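Long-range contacts in heme-binding protein A / AI-2 binding protein A (Helicobacter pylori SS1, PDB 6OFQ), which binds peptides such as STSA in the periplasm and probably delivers them to an ABC transporter for uptake: residues Val34-Ala39 and Gly261-Met266; Glu124-Lys129 and Lys139-Trp144; His151-Ile156 and Phe166-Pro171; Asp286-Leu291 and Tyr516-Val521. One frame throughout, in Å; residues are numbered along the deposited sequence.

Contact 1: Val34-Ala39 and Gly261-Met266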
loop_
_atom_site.group_PDB
_atom_site.type_symbol
_atom_site.label_atom_id
_atom_site.label_comp_id
_atom_site.label_asym_id
_atom_site.label_seq_id
_atom_site.Cartn_x
_atom_site.Cartn_y
_atom_site.Cartn_z
ATOM N N VAL A 34 -1.177 21.064 -7.494
ATOM C CA VAL A 34 -2.532 20.578 -7.104
ATOM C C VAL A 34 -2.678 19.145 -7.602
ATOM O O VAL A 34 -2.740 18.923 -8.822
ATOM C CB VAL A 34 -3.667 21.473 -7.611
ATOM C CG1 VAL A 34 -4.975 20.979 -7.009
ATOM C CG2 VAL A 34 -3.467 22.898 -7.124
ATOM N N PHE A 35 -2.683 18.199 -6.674
ATOM C CA PHE A 35 -2.779 16.760 -6.955
ATOM C C PHE A 35 -4.212 16.390 -6.592
ATOM O O PHE A 35 -4.700 16.819 -5.545
ATOM C CB PHE A 35 -1.810 16.057 -6.022
ATOM C CG PHE A 35 -1.798 14.563 -6.044
ATOM C CD1 PHE A 35 -2.619 13.818 -5.228
ATOM C CD2 PHE A 35 -0.897 13.853 -6.798
ATOM C CE1 PHE A 35 -2.562 12.429 -5.230
ATOM C CE2 PHE A 35 -0.809 12.469 -6.797
ATOM C CZ PHE A 35 -1.673 11.755 -6.000
ATOM N N ALA A 36 -4.835 15.558 -7.400
ATOM C CA ALA A 36 -6.175 15.096 -7.064
ATOM C C ALA A 36 -6.231 13.575 -7.130
ATOM O O ALA A 36 -5.610 12.896 -7.937
ATOM C CB ALA A 36 -7.199 15.700 -8.037
ATOM N N ARG A 37 -7.118 13.052 -6.284
ATOM C CA ARG A 37 -7.293 11.639 -6.075
ATOM C C ARG A 37 -8.694 11.353 -5.602
ATOM O O ARG A 37 -9.481 12.249 -5.289
ATOM C CB ARG A 37 -6.210 11.114 -5.147
ATOM C CG ARG A 37 -6.016 11.869 -3.843
ATOM C CD ARG A 37 -7.104 11.628 -2.814
ATOM N NE ARG A 37 -6.865 12.247 -1.504
ATOM C CZ ARG A 37 -5.999 11.860 -0.573
ATOM N NH1 ARG A 37 -5.249 10.824 -0.846
ATOM N NH2 ARG A 37 -5.817 12.538 0.520
ATOM N N GLY A 38 -9.092 10.104 -5.602
ATOM C CA GLY A 38 -10.464 9.681 -5.416
ATOM C C GLY A 38 -11.004 9.562 -4.033
ATOM O O GLY A 38 -12.208 9.713 -3.837
ATOM N N ALA A 39 -10.184 9.299 -3.021
ATOM C CA ALA A 39 -10.605 9.095 -1.619
ATOM C C ALA A 39 -9.542 9.670 -0.710
ATOM O O ALA A 39 -8.338 9.522 -0.930
ATOM C CB ALA A 39 -10.814 7.633 -1.356
ATOM N N GLY A 261 -7.439 22.793 -15.935
ATOM C CA GLY A 261 -6.301 23.245 -15.143
ATOM C C GLY A 261 -6.534 23.528 -13.674
ATOM O O GLY A 261 -5.619 23.970 -12.963
ATOM N N GLU A 262 -7.728 23.148 -13.199
ATOM C CA GLU A 262 -8.057 23.303 -11.801
ATOM C C GLU A 262 -7.193 22.395 -10.932
ATOM O O GLU A 262 -6.905 22.655 -9.760
ATOM C CB GLU A 262 -9.555 22.952 -11.651
ATOM C CG GLU A 262 -10.149 23.022 -10.278
ATOM C CD GLU A 262 -11.617 22.615 -10.227
ATOM O OE1 GLU A 262 -12.330 23.159 -11.130
ATOM O OE2 GLU A 262 -11.914 21.761 -9.341
ATOM N N ILE A 263 -6.914 21.216 -11.481
ATOM C CA ILE A 263 -5.917 20.350 -10.805
ATOM C C ILE A 263 -4.855 20.048 -11.860
ATOM O O ILE A 263 -5.019 20.283 -13.060
ATOM C CB ILE A 263 -6.530 19.058 -10.211
ATOM C CG1 ILE A 263 -7.094 18.138 -11.288
ATOM C CG2 ILE A 263 -7.609 19.462 -9.223
ATOM C CD1 ILE A 263 -6.258 16.946 -11.569
ATOM N N MET A 264 -3.701 19.508 -11.456
ATOM C CA MET A 264 -2.500 19.438 -12.280
ATOM C C MET A 264 -1.959 18.025 -12.495
ATOM O O MET A 264 -1.159 17.807 -13.402
ATOM C CB MET A 264 -1.403 20.322 -11.720
ATOM C CG MET A 264 -1.822 21.785 -11.583
ATOM S SD MET A 264 -0.835 22.718 -10.409
ATOM C CE MET A 264 0.730 22.766 -11.205
ATOM N N LEU A 265 -2.327 17.106 -11.619
ATOM C CA LEU A 265 -1.784 15.738 -11.632
ATOM C C LEU A 265 -2.855 14.937 -10.899
ATOM O O LEU A 265 -3.343 15.362 -9.854
ATOM C CB LEU A 265 -0.433 15.702 -10.912
ATOM C CG LEU A 265 0.178 14.413 -10.356
ATOM C CD1 LEU A 265 0.589 13.631 -11.538
ATOM C CD2 LEU A 265 1.434 14.728 -9.566
ATOM N N MET A 266 -3.196 13.765 -11.414
ATOM C CA MET A 266 -4.242 12.951 -10.790
ATOM C C MET A 266 -3.978 11.458 -10.872
ATOM O O MET A 266 -3.411 10.954 -11.840
ATOM C CB MET A 266 -5.643 13.236 -11.325
ATOM C CG MET A 266 -5.676 13.160 -12.816
ATOM S SD MET A 266 -7.319 13.149 -13.580
ATOM C CE MET A 266 -7.972 11.502 -13.275
#
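Phe35 and Ala36 pair in parallel with Leu265 and Met266, adding a short outermost strand to a mixed five-stranded sheet. Strand 242-247 lies on the other side of strand 32-37, and helix 251-259 carries the chain over between the two flanking strands. This is a beta-alpha-beta crossover with strand 32-37 between its two strands. Ala36 N bonds to Leu265 O at 2.9 Å. Val34 O takes Met264 N at 2.9 Å and, weakly, Leu265 N at 3.4 Å. Val34 N also makes a weak bond to Met264 SD at 3.4 Å. CG anti to the carbonyl carbon (chi1 -57°) and a nearly extended chain bring the sulfur there. On one face of the sheet the Leu265 branch CD2 meets the edge of the Phe35 ring at CD2, 3.7 Å away and near the ring plane. On the face of Ala36, its CB rests 3.9 Å from Ile263 CD1. Val34 CG1 touches Ile263 CG2 at 3.8 Å, the two side chains crossing at about a right angle. Glu262 turns its carboxylate to Arg246 in a salt bridge. The chemistry implies a pairing fixed by the backbone and sealed by apolar side chains on both faces.

Contact 2: Glu124-Lys129 and Lys139-Trp144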
loop_
_atom_site.group_PDB
_atom_site.type_symbol
_atom_site.label_atom_id
_atom_site.label_comp_id
_atom_site.label_asym_id
_atom_site.label_seq_id
_atom_site.Cartn_x
_atom_site.Cartn_y
_atom_site.Cartn_z
ATOM N N GLU A 124 8.707 0.899 19.496
ATOM C CA GLU A 124 8.290 0.279 20.732
ATOM C C GLU A 124 6.799 0.421 21.034
ATOM O O GLU A 124 6.198 -0.486 21.602
ATOM C CB GLU A 124 9.073 0.675 21.965
ATOM C CG GLU A 124 10.528 0.261 21.951
ATOM C CD GLU A 124 11.245 0.751 23.222
ATOM O OE1 GLU A 124 10.870 1.770 23.827
ATOM O OE2 GLU A 124 12.282 0.102 23.458
ATOM N N ARG A 125 6.201 1.491 20.546
ATOM C CA ARG A 125 4.790 1.653 20.735
ATOM C C ARG A 125 3.992 0.550 20.066
ATOM O O ARG A 125 2.863 0.245 20.477
ATOM C CB ARG A 125 4.383 3.025 20.240
ATOM C CG ARG A 125 4.388 3.186 18.717
ATOM C CD ARG A 125 4.309 4.638 18.295
ATOM N NE ARG A 125 4.310 4.789 16.842
ATOM C CZ ARG A 125 3.346 5.288 16.087
ATOM N NH1 ARG A 125 2.227 5.750 16.623
ATOM N NH2 ARG A 125 3.521 5.387 14.776
ATOM N N GLN A 126 4.514 -0.007 18.973
ATOM C CA GLN A 126 3.865 -1.087 18.244
ATOM C C GLN A 126 4.233 -2.430 18.815
ATOM O O GLN A 126 3.402 -3.344 18.799
ATOM C CB GLN A 126 4.233 -0.983 16.756
ATOM C CG GLN A 126 4.103 0.429 16.201
ATOM C CD GLN A 126 4.246 0.552 14.684
ATOM O OE1 GLN A 126 3.541 -0.178 13.967
ATOM N NE2 GLN A 126 5.137 1.435 14.195
ATOM N N MET A 127 5.463 -2.558 19.285
ATOM C CA MET A 127 6.000 -3.837 19.784
ATOM C C MET A 127 5.430 -4.211 21.166
ATOM O O MET A 127 5.233 -5.404 21.416
ATOM C CB MET A 127 7.513 -3.725 19.888
ATOM C CG MET A 127 8.161 -5.075 20.093
ATOM S SD MET A 127 9.869 -4.999 19.616
ATOM C CE MET A 127 10.564 -3.804 20.682
ATOM N N ASP A 128 5.264 -3.212 22.026
ATOM C CA ASP A 128 4.905 -3.424 23.443
ATOM C C ASP A 128 3.528 -2.791 23.659
ATOM O O ASP A 128 3.409 -1.572 23.651
ATOM C CB ASP A 128 5.989 -2.725 24.295
ATOM C CG ASP A 128 5.769 -2.870 25.795
ATOM O OD1 ASP A 128 4.669 -3.271 26.200
ATOM O OD2 ASP A 128 6.729 -2.536 26.517
ATOM N N LYS A 129 2.546 -3.616 23.989
ATOM C CA LYS A 129 1.189 -3.130 24.222
ATOM C C LYS A 129 1.097 -2.122 25.364
ATOM O O LYS A 129 0.260 -1.220 25.333
ATOM C CB LYS A 129 0.206 -4.300 24.360
ATOM C CG LYS A 129 0.323 -5.355 23.266
ATOM C CD LYS A 129 -0.414 -5.060 21.963
ATOM C CE LYS A 129 -1.898 -5.366 22.162
ATOM N NZ LYS A 129 -2.884 -4.320 21.750
ATOM N N LYS A 139 -8.132 2.071 17.196
ATOM C CA LYS A 139 -6.783 2.200 16.563
ATOM C C LYS A 139 -5.964 0.921 16.731
ATOM O O LYS A 139 -5.932 0.284 17.802
ATOM C CB LYS A 139 -5.967 3.383 17.077
ATOM C CG LYS A 139 -6.560 4.755 16.796
ATOM C CD LYS A 139 -5.829 5.879 17.486
ATOM C CE LYS A 139 -6.011 7.256 16.887
ATOM N NZ LYS A 139 -7.426 7.636 17.093
ATOM N N SER A 140 -5.322 0.559 15.628
ATOM C CA SER A 140 -4.570 -0.665 15.578
ATOM C C SER A 140 -3.325 -0.459 14.710
ATOM O O SER A 140 -3.376 0.198 13.660
ATOM C CB SER A 140 -5.380 -1.766 14.937
ATOM O OG SER A 140 -4.604 -2.949 14.878
ATOM N N TYR A 141 -2.213 -1.087 15.118
ATOM C CA TYR A 141 -0.970 -1.089 14.337
ATOM C C TYR A 141 -1.005 -2.248 13.382
ATOM O O TYR A 141 -0.377 -3.278 13.587
ATOM C CB TYR A 141 0.229 -1.140 15.310
ATOM C CG TYR A 141 0.352 0.117 16.188
ATOM C CD1 TYR A 141 0.602 1.369 15.642
ATOM C CD2 TYR A 141 0.286 0.030 17.597
ATOM C CE1 TYR A 141 0.684 2.526 16.406
ATOM C CE2 TYR A 141 0.496 1.170 18.376
ATOM C CZ TYR A 141 0.667 2.397 17.792
ATOM O OH TYR A 141 0.770 3.522 18.584
ATOM N N LYS A 142 -1.745 -2.026 12.295
ATOM C CA LYS A 142 -2.121 -3.093 11.397
ATOM C C LYS A 142 -1.006 -3.774 10.650
ATOM O O LYS A 142 -0.932 -5.018 10.623
ATOM C CB LYS A 142 -3.212 -2.650 10.372
ATOM C CG LYS A 142 -4.559 -2.261 11.002
ATOM C CD LYS A 142 -5.458 -1.523 9.994
ATOM C CE LYS A 142 -6.593 -0.640 10.495
ATOM N NZ LYS A 142 -7.473 -0.225 9.363
ATOM N N TYR A 143 -0.106 -3.021 10.022
ATOM C CA TYR A 143 1.030 -3.628 9.383
ATOM C C TYR A 143 1.848 -4.378 10.403
ATOM O O TYR A 143 2.347 -5.458 10.062
ATOM C CB TYR A 143 1.917 -2.599 8.699
ATOM C CG TYR A 143 1.656 -2.353 7.204
ATOM C CD1 TYR A 143 2.211 -3.216 6.287
ATOM C CD2 TYR A 143 1.026 -1.215 6.723
ATOM C CE1 TYR A 143 2.091 -3.019 4.918
ATOM C CE2 TYR A 143 0.898 -0.970 5.356
ATOM C CZ TYR A 143 1.478 -1.875 4.486
ATOM O OH TYR A 143 1.414 -1.567 3.141
ATOM N N TRP A 144 2.198 -3.753 11.528
ATOM C CA TRP A 144 3.076 -4.378 12.523
ATOM C C TRP A 144 2.536 -5.751 12.947
ATOM O O TRP A 144 3.282 -6.750 12.977
ATOM C CB TRP A 144 3.289 -3.452 13.726
ATOM C CG TRP A 144 4.221 -3.967 14.731
ATOM C CD1 TRP A 144 3.987 -4.966 15.637
ATOM C CD2 TRP A 144 5.576 -3.531 14.948
ATOM N NE1 TRP A 144 5.139 -5.214 16.348
ATOM C CE2 TRP A 144 6.128 -4.333 15.978
ATOM C CE3 TRP A 144 6.388 -2.529 14.401
ATOM C CZ2 TRP A 144 7.443 -4.216 16.401
ATOM C CZ3 TRP A 144 7.679 -2.372 14.855
ATOM C CH2 TRP A 144 8.212 -3.223 15.863
HETATM O O HOH W 1 1.619 -0.801 11.996
#
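Gln126 OE1 and Trp144 N share a water. It lies 2.8 Å from Gln126 OE1, placed to donate, and 3.0 Å from Trp144 N, from which it accepts. The other end of the amide, NE2, bonds to Ser122 O and Phe183 O, so both ends of the group have partners and its rotation is fixed. The aliphatic part of Gln126 sits between two aromatic rings. CG lies over a face of the Tyr141 ring, 3.8 Å from its centroid, in a CH-pi contact. CB lies over a face of the five-membered ring of Trp144, 3.7 Å from that centroid. Gln126 CG lies anti to the carbonyl carbon (chi1 -47°), the chain runs extended to CD, and the turn of the amide (chi3 52°) sets OE1 3.3 Å from Trp144 CB. Met127 CB packs 3.5 Å from Trp144 CZ2. Its sulfur stands at the edge of the six-membered ring, a Met-aromatic contact. Arg125 crosses Tyr141 at about a right angle. Tyr141 CE1 sits over one face of the guanidinium, whose plane is turned 74° from the ring. Arg125 NH1 makes a salt bridge with Asp45, and Tyr141 OH bonds to Arg132 O. Trp144 NE1 bonds to Ser150 OG. Tyr141 centres an inverse gamma turn and occupies the N-cap position of helix 142-147. The whole is a helix-loop-helix connection within the family 5 solute-binding region: the end of helix 116-127 packs on the start of the next helix, its glutamine held between two rings.

Contact 3: His151-Ile156 and Phe166-Pro171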
loop_
_atom_site.group_PDB
_atom_site.type_symbol
_atom_site.label_atom_id
_atom_site.label_comp_id
_atom_site.label_asym_id
_atom_site.label_seq_id
_atom_site.Cartn_x
_atom_site.Cartn_y
_atom_site.Cartn_z
ATOM N N HIS A 151 7.372 -10.952 16.487
ATOM C CA HIS A 151 8.071 -12.213 16.354
ATOM C C HIS A 151 9.462 -12.048 15.769
ATOM O O HIS A 151 10.317 -12.916 15.995
ATOM C CB HIS A 151 7.268 -13.202 15.510
ATOM C CG HIS A 151 5.900 -13.428 16.074
ATOM N ND1 HIS A 151 5.710 -13.812 17.384
ATOM C CD2 HIS A 151 4.670 -13.203 15.556
ATOM C CE1 HIS A 151 4.415 -13.849 17.640
ATOM N NE2 HIS A 151 3.766 -13.520 16.536
ATOM N N ILE A 152 9.616 -11.106 14.851
ATOM C CA ILE A 152 10.882 -10.890 14.132
ATOM C C ILE A 152 11.920 -10.244 15.026
ATOM O O ILE A 152 13.087 -10.655 15.080
ATOM C CB ILE A 152 10.623 -10.039 12.885
ATOM C CG1 ILE A 152 9.780 -10.823 11.868
ATOM C CG2 ILE A 152 11.885 -9.550 12.202
ATOM C CD1 ILE A 152 9.237 -10.005 10.704
ATOM N N ILE A 153 11.528 -9.180 15.705
ATOM C CA ILE A 153 12.447 -8.381 16.517
ATOM C C ILE A 153 12.515 -8.910 17.940
ATOM O O ILE A 153 11.496 -9.048 18.635
ATOM C CB ILE A 153 12.036 -6.883 16.528
ATOM C CG1 ILE A 153 12.053 -6.313 15.114
ATOM C CG2 ILE A 153 12.898 -6.129 17.526
ATOM C CD1 ILE A 153 11.453 -4.924 15.022
ATOM N N LYS A 154 13.727 -9.324 18.338
ATOM C CA LYS A 154 14.026 -9.695 19.744
ATOM C C LYS A 154 14.200 -8.474 20.623
ATOM O O LYS A 154 13.644 -8.425 21.718
ATOM C CB LYS A 154 15.174 -10.695 19.789
ATOM C CG LYS A 154 15.614 -11.097 21.208
ATOM C CD LYS A 154 16.749 -12.117 21.178
ATOM C CE LYS A 154 17.034 -12.521 22.615
ATOM N NZ LYS A 154 17.881 -13.743 22.558
ATOM N N SER A 155 15.029 -7.534 20.195
ATOM C CA SER A 155 15.248 -6.306 20.919
ATOM C C SER A 155 15.614 -5.142 20.032
ATOM O O SER A 155 16.101 -5.334 18.917
ATOM C CB SER A 155 16.361 -6.524 21.938
ATOM O OG SER A 155 17.578 -6.878 21.337
ATOM N N ILE A 156 15.271 -3.966 20.549
ATOM C CA ILE A 156 15.693 -2.689 20.035
ATOM C C ILE A 156 16.379 -1.913 21.120
ATOM O O ILE A 156 15.765 -1.719 22.170
ATOM C CB ILE A 156 14.544 -1.861 19.434
ATOM C CG1 ILE A 156 13.570 -2.752 18.686
ATOM C CG2 ILE A 156 15.074 -0.681 18.666
ATOM C CD1 ILE A 156 12.339 -1.983 18.190
ATOM N N PHE A 166 19.077 -3.321 16.363
ATOM C CA PHE A 166 18.051 -4.344 16.351
ATOM C C PHE A 166 18.691 -5.695 16.412
ATOM O O PHE A 166 19.703 -5.918 15.712
ATOM C CB PHE A 166 17.251 -4.305 15.020
ATOM C CG PHE A 166 16.422 -3.076 14.793
ATOM C CD1 PHE A 166 15.079 -3.013 15.185
ATOM C CD2 PHE A 166 16.973 -2.022 14.124
ATOM C CE1 PHE A 166 14.325 -1.869 14.946
ATOM C CE2 PHE A 166 16.231 -0.886 13.851
ATOM C CZ PHE A 166 14.929 -0.809 14.304
ATOM N N THR A 167 18.183 -6.531 17.306
ATOM C CA THR A 167 18.545 -7.941 17.275
ATOM C C THR A 167 17.305 -8.721 16.928
ATOM O O THR A 167 16.229 -8.495 17.504
ATOM C CB THR A 167 19.078 -8.369 18.668
ATOM O OG1 THR A 167 20.188 -7.512 19.004
ATOM C CG2 THR A 167 19.485 -9.846 18.627
ATOM N N LEU A 168 17.469 -9.630 15.978
ATOM C CA LEU A 168 16.322 -10.427 15.484
ATOM C C LEU A 168 16.285 -11.815 16.087
ATOM O O LEU A 168 17.311 -12.349 16.515
ATOM C CB LEU A 168 16.340 -10.500 13.978
ATOM C CG LEU A 168 16.411 -9.241 13.167
ATOM C CD1 LEU A 168 16.200 -9.496 11.687
ATOM C CD2 LEU A 168 15.522 -8.132 13.668
ATOM N N ASN A 169 15.095 -12.431 16.113
ATOM C CA ASN A 169 14.997 -13.809 16.540
ATOM C C ASN A 169 15.499 -14.809 15.526
ATOM O O ASN A 169 15.709 -15.984 15.882
ATOM C CB ASN A 169 13.556 -14.111 16.959
ATOM C CG ASN A 169 13.181 -13.481 18.278
ATOM O OD1 ASN A 169 13.911 -13.650 19.269
ATOM N ND2 ASN A 169 12.034 -12.793 18.356
ATOM N N GLY A 170 15.662 -14.383 14.272
ATOM C CA GLY A 170 16.113 -15.266 13.217
ATOM C C GLY A 170 16.363 -14.368 12.007
ATOM O O GLY A 170 15.915 -13.219 11.973
ATOM N N PRO A 171 17.159 -14.839 11.041
ATOM C CA PRO A 171 17.418 -14.009 9.860
ATOM C C PRO A 171 16.119 -13.717 9.107
ATOM O O PRO A 171 15.208 -14.529 9.071
ATOM C CB PRO A 171 18.349 -14.852 8.988
ATOM C CG PRO A 171 18.287 -16.207 9.567
ATOM C CD PRO A 171 17.787 -16.176 10.938
HETATM O O HOH W 2 10.624 -11.239 20.288
HETATM O O HOH W 3 19.217 -5.041 20.058
#
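Ile156 and Phe166 form the tight, inner part of this beta hairpin, while Ser155, Thr167 and Asn169 lie on its watered side. The two inner side chains run side by side, with Ile156 CD1 3.8 Å from Phe166 CE1 and CG2 over a face of the ring. Ile153 CD1 reaches the same ring obliquely. Leu168 CD2 touches both Ile152 CG2 and Ile153 CG1, each at 4.2 Å. Phe123 and Phe175 also meet the Phe166 ring. On the other side, a water bridges Ser155 OG and Thr167 OG1, which stand 3.6 Å apart. A second water connects Ile153 O with Asn169 ND2. That amide nitrogen bonds to His151 O at 2.9 Å, approaching from above the carbonyl plane rather than on a lone pair. With CG anti to the carbonyl carbon (chi1 -73°), the Asn169 amide turns to residues 151-154, OD1 against Lys154 CB. The backbone makes a classic beta bulge. Thr167 O accepts from both Lys154 N, at 2.8 Å, and Ser155 N, at 3.1 Å. Thr167 N returns a bond to Ser155 O, and Asn169 N bonds to Ile152 O. One carbonyl thus grips the bulge, the inner face is apolar, and water bridges the outer face.

Contact 4: Asp286-Leu291 and Tyr516-Val521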
loop_
_atom_site.group_PDB
_atom_site.type_symbol
_atom_site.label_atom_id
_atom_site.label_comp_id
_atom_site.label_asym_id
_atom_site.label_seq_id
_atom_site.Cartn_x
_atom_site.Cartn_y
_atom_site.Cartn_z
ATOM N N ASP A 286 1.241 9.563 -18.195
ATOM C CA ASP A 286 2.357 8.640 -17.959
ATOM C C ASP A 286 1.823 7.231 -17.810
ATOM O O ASP A 286 0.731 7.012 -17.241
ATOM C CB ASP A 286 2.988 8.957 -16.588
ATOM C CG ASP A 286 3.715 10.271 -16.493
ATOM O OD1 ASP A 286 3.884 10.947 -17.509
ATOM O OD2 ASP A 286 4.260 10.525 -15.383
ATOM N N LYS A 287 2.536 6.230 -18.346
ATOM C CA LYS A 287 2.108 4.833 -18.250
ATOM C C LYS A 287 3.306 3.964 -18.011
ATOM O O LYS A 287 4.333 4.131 -18.686
ATOM C CB LYS A 287 1.420 4.346 -19.538
ATOM C CG LYS A 287 0.240 5.197 -19.980
ATOM C CD LYS A 287 -0.446 4.667 -21.249
ATOM C CE LYS A 287 -1.231 5.785 -21.907
ATOM N NZ LYS A 287 -0.287 6.757 -22.553
ATOM N N SER A 288 3.179 3.068 -17.046
ATOM C CA SER A 288 4.173 2.012 -16.895
ATOM C C SER A 288 3.568 0.720 -16.375
ATOM O O SER A 288 2.386 0.691 -16.069
ATOM C CB SER A 288 5.307 2.486 -15.979
ATOM O OG SER A 288 4.863 2.659 -14.646
ATOM N N ALA A 289 4.310 -0.384 -16.431
ATOM C CA ALA A 289 3.689 -1.661 -16.140
ATOM C C ALA A 289 3.031 -1.822 -14.790
ATOM O O ALA A 289 1.937 -2.389 -14.573
ATOM C CB ALA A 289 4.746 -2.745 -16.245
ATOM N N GLY A 290 3.745 -1.247 -13.846
ATOM C CA GLY A 290 3.182 -1.097 -12.475
ATOM C C GLY A 290 3.675 -2.193 -11.523
ATOM O O GLY A 290 4.165 -3.257 -11.912
ATOM N N LEU A 291 3.497 -1.948 -10.238
ATOM C CA LEU A 291 3.771 -2.873 -9.119
ATOM C C LEU A 291 2.473 -3.208 -8.377
ATOM O O LEU A 291 2.464 -3.467 -7.171
ATOM C CB LEU A 291 4.814 -2.370 -8.141
ATOM C CG LEU A 291 6.209 -2.317 -8.751
ATOM C CD1 LEU A 291 7.155 -1.505 -7.903
ATOM C CD2 LEU A 291 6.785 -3.725 -8.649
ATOM N N TYR A 516 7.660 13.782 -11.692
ATOM C CA TYR A 516 6.881 12.700 -11.106
ATOM C C TYR A 516 7.273 11.403 -11.808
ATOM O O TYR A 516 7.463 11.405 -13.023
ATOM C CB TYR A 516 5.395 12.961 -11.271
ATOM C CG TYR A 516 4.482 11.931 -10.632
ATOM C CD1 TYR A 516 4.180 12.012 -9.275
ATOM C CD2 TYR A 516 3.989 10.859 -11.348
ATOM C CE1 TYR A 516 3.307 11.129 -8.681
ATOM C CE2 TYR A 516 3.120 9.960 -10.764
ATOM C CZ TYR A 516 2.846 10.070 -9.421
ATOM O OH TYR A 516 1.991 9.159 -8.791
ATOM N N LYS A 517 7.253 10.315 -11.054
ATOM C CA LYS A 517 7.604 9.004 -11.635
ATOM C C LYS A 517 6.539 8.002 -11.213
ATOM O O LYS A 517 6.196 7.885 -10.049
ATOM C CB LYS A 517 9.020 8.606 -11.223
ATOM C CG LYS A 517 10.089 9.333 -12.028
ATOM C CD LYS A 517 11.515 9.001 -11.687
ATOM C CE LYS A 517 12.477 9.710 -12.624
ATOM N NZ LYS A 517 12.144 11.071 -13.092
ATOM N N THR A 518 6.073 7.206 -12.180
ATOM C CA THR A 518 5.126 6.142 -11.886
ATOM C C THR A 518 5.866 4.829 -11.439
ATOM O O THR A 518 5.228 3.907 -10.968
ATOM C CB THR A 518 4.234 5.755 -13.097
ATOM O OG1 THR A 518 5.111 5.351 -14.169
ATOM C CG2 THR A 518 3.323 6.895 -13.467
ATOM N N THR A 519 7.168 4.789 -11.662
ATOM C CA THR A 519 8.018 3.624 -11.380
ATOM C C THR A 519 8.467 3.600 -9.928
ATOM O O THR A 519 8.508 4.609 -9.240
ATOM C CB THR A 519 9.235 3.625 -12.312
ATOM O OG1 THR A 519 9.985 4.836 -12.194
ATOM C CG2 THR A 519 8.753 3.427 -13.788
ATOM N N GLY A 520 8.829 2.402 -9.483
ATOM C CA GLY A 520 9.371 2.184 -8.140
ATOM C C GLY A 520 8.291 2.219 -7.093
ATOM O O GLY A 520 7.123 1.977 -7.373
ATOM N N VAL A 521 8.662 2.387 -5.830
ATOM C CA VAL A 521 7.703 2.386 -4.705
ATOM C C VAL A 521 7.665 3.787 -4.073
ATOM O O VAL A 521 8.533 4.645 -4.236
ATOM C CB VAL A 521 8.072 1.268 -3.692
ATOM C CG1 VAL A 521 7.942 -0.124 -4.320
ATOM C CG2 VAL A 521 9.458 1.501 -3.116
HETATM O O HOH W 4 6.081 12.296 -15.202
HETATM O O HOH W 5 6.161 8.345 -14.902
#
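Ser288 and Thr518 each hold their hydroxyl between the backbone N and the carbonyl carbon (chi1 68° and 58°), and from there the two oxygens meet. Ser288 OG and Thr518 OG1 are 2.7 Å apart in a hydrogen bond, and either could be the donor. The same torsion of Thr518 sends its methyl group to the side of Asp286, with CG2 3.8 Å from Asp286 CB. Asp286 OD2 works through water. One water donates to it and to Tyr516 O. Another donates to it at 2.9 Å and accepts from Thr518 N at 3.0 Å. OD2 thus takes two water bonds, while OD1 is held by His509. The carboxylate also comes to the edge of the Tyr516 ring, with OD2 4.1 Å from CD2 and the two planes 29° apart. The ring hydroxyl of Tyr516 bonds to Asn524. At the far end Leu291 CD1 packs on Val521 CG1 at 3.9 Å and lies 3.5 Å from the carbonyl oxygen Gly520 O, away from the polar cluster. Thr519 OG1 turns to Gly71 O. Ser288 and Asp286 pair through their backbones with strand 497-510, yet no direct backbone bond joins residues 286-291 to residues 516-521. This is a strand end docked on an irregular loop by side chains and waters, where strand 283-288, paired with strand 497-510 in a mixed sheet, meets the loop near the C-terminus.

In the fold
The four contacts fall into two touching pairs. Contacts 1 and 4 have centres about 17 Å apart and meet where Leu265 CD2 packs 3.9 Å from Tyr516 CD1. This links the edge of one mixed sheet to the C-terminal loop beside another. Contacts 2 and 3 have centres about 16 Å apart. Met127 CE lies 3.6 Å from Ile156 CD1, and Trp144 CH2 is 3.8 Å from Ile153 CD1, so the helices of contact 2 rest on the hairpin of contact 3. The pairs do not touch: contacts 1 and 3, on opposite sides of the chain's centre, are about 42 Å apart between centres, and contacts 2 and 4 come no nearer than about 10 Å between nearest atoms.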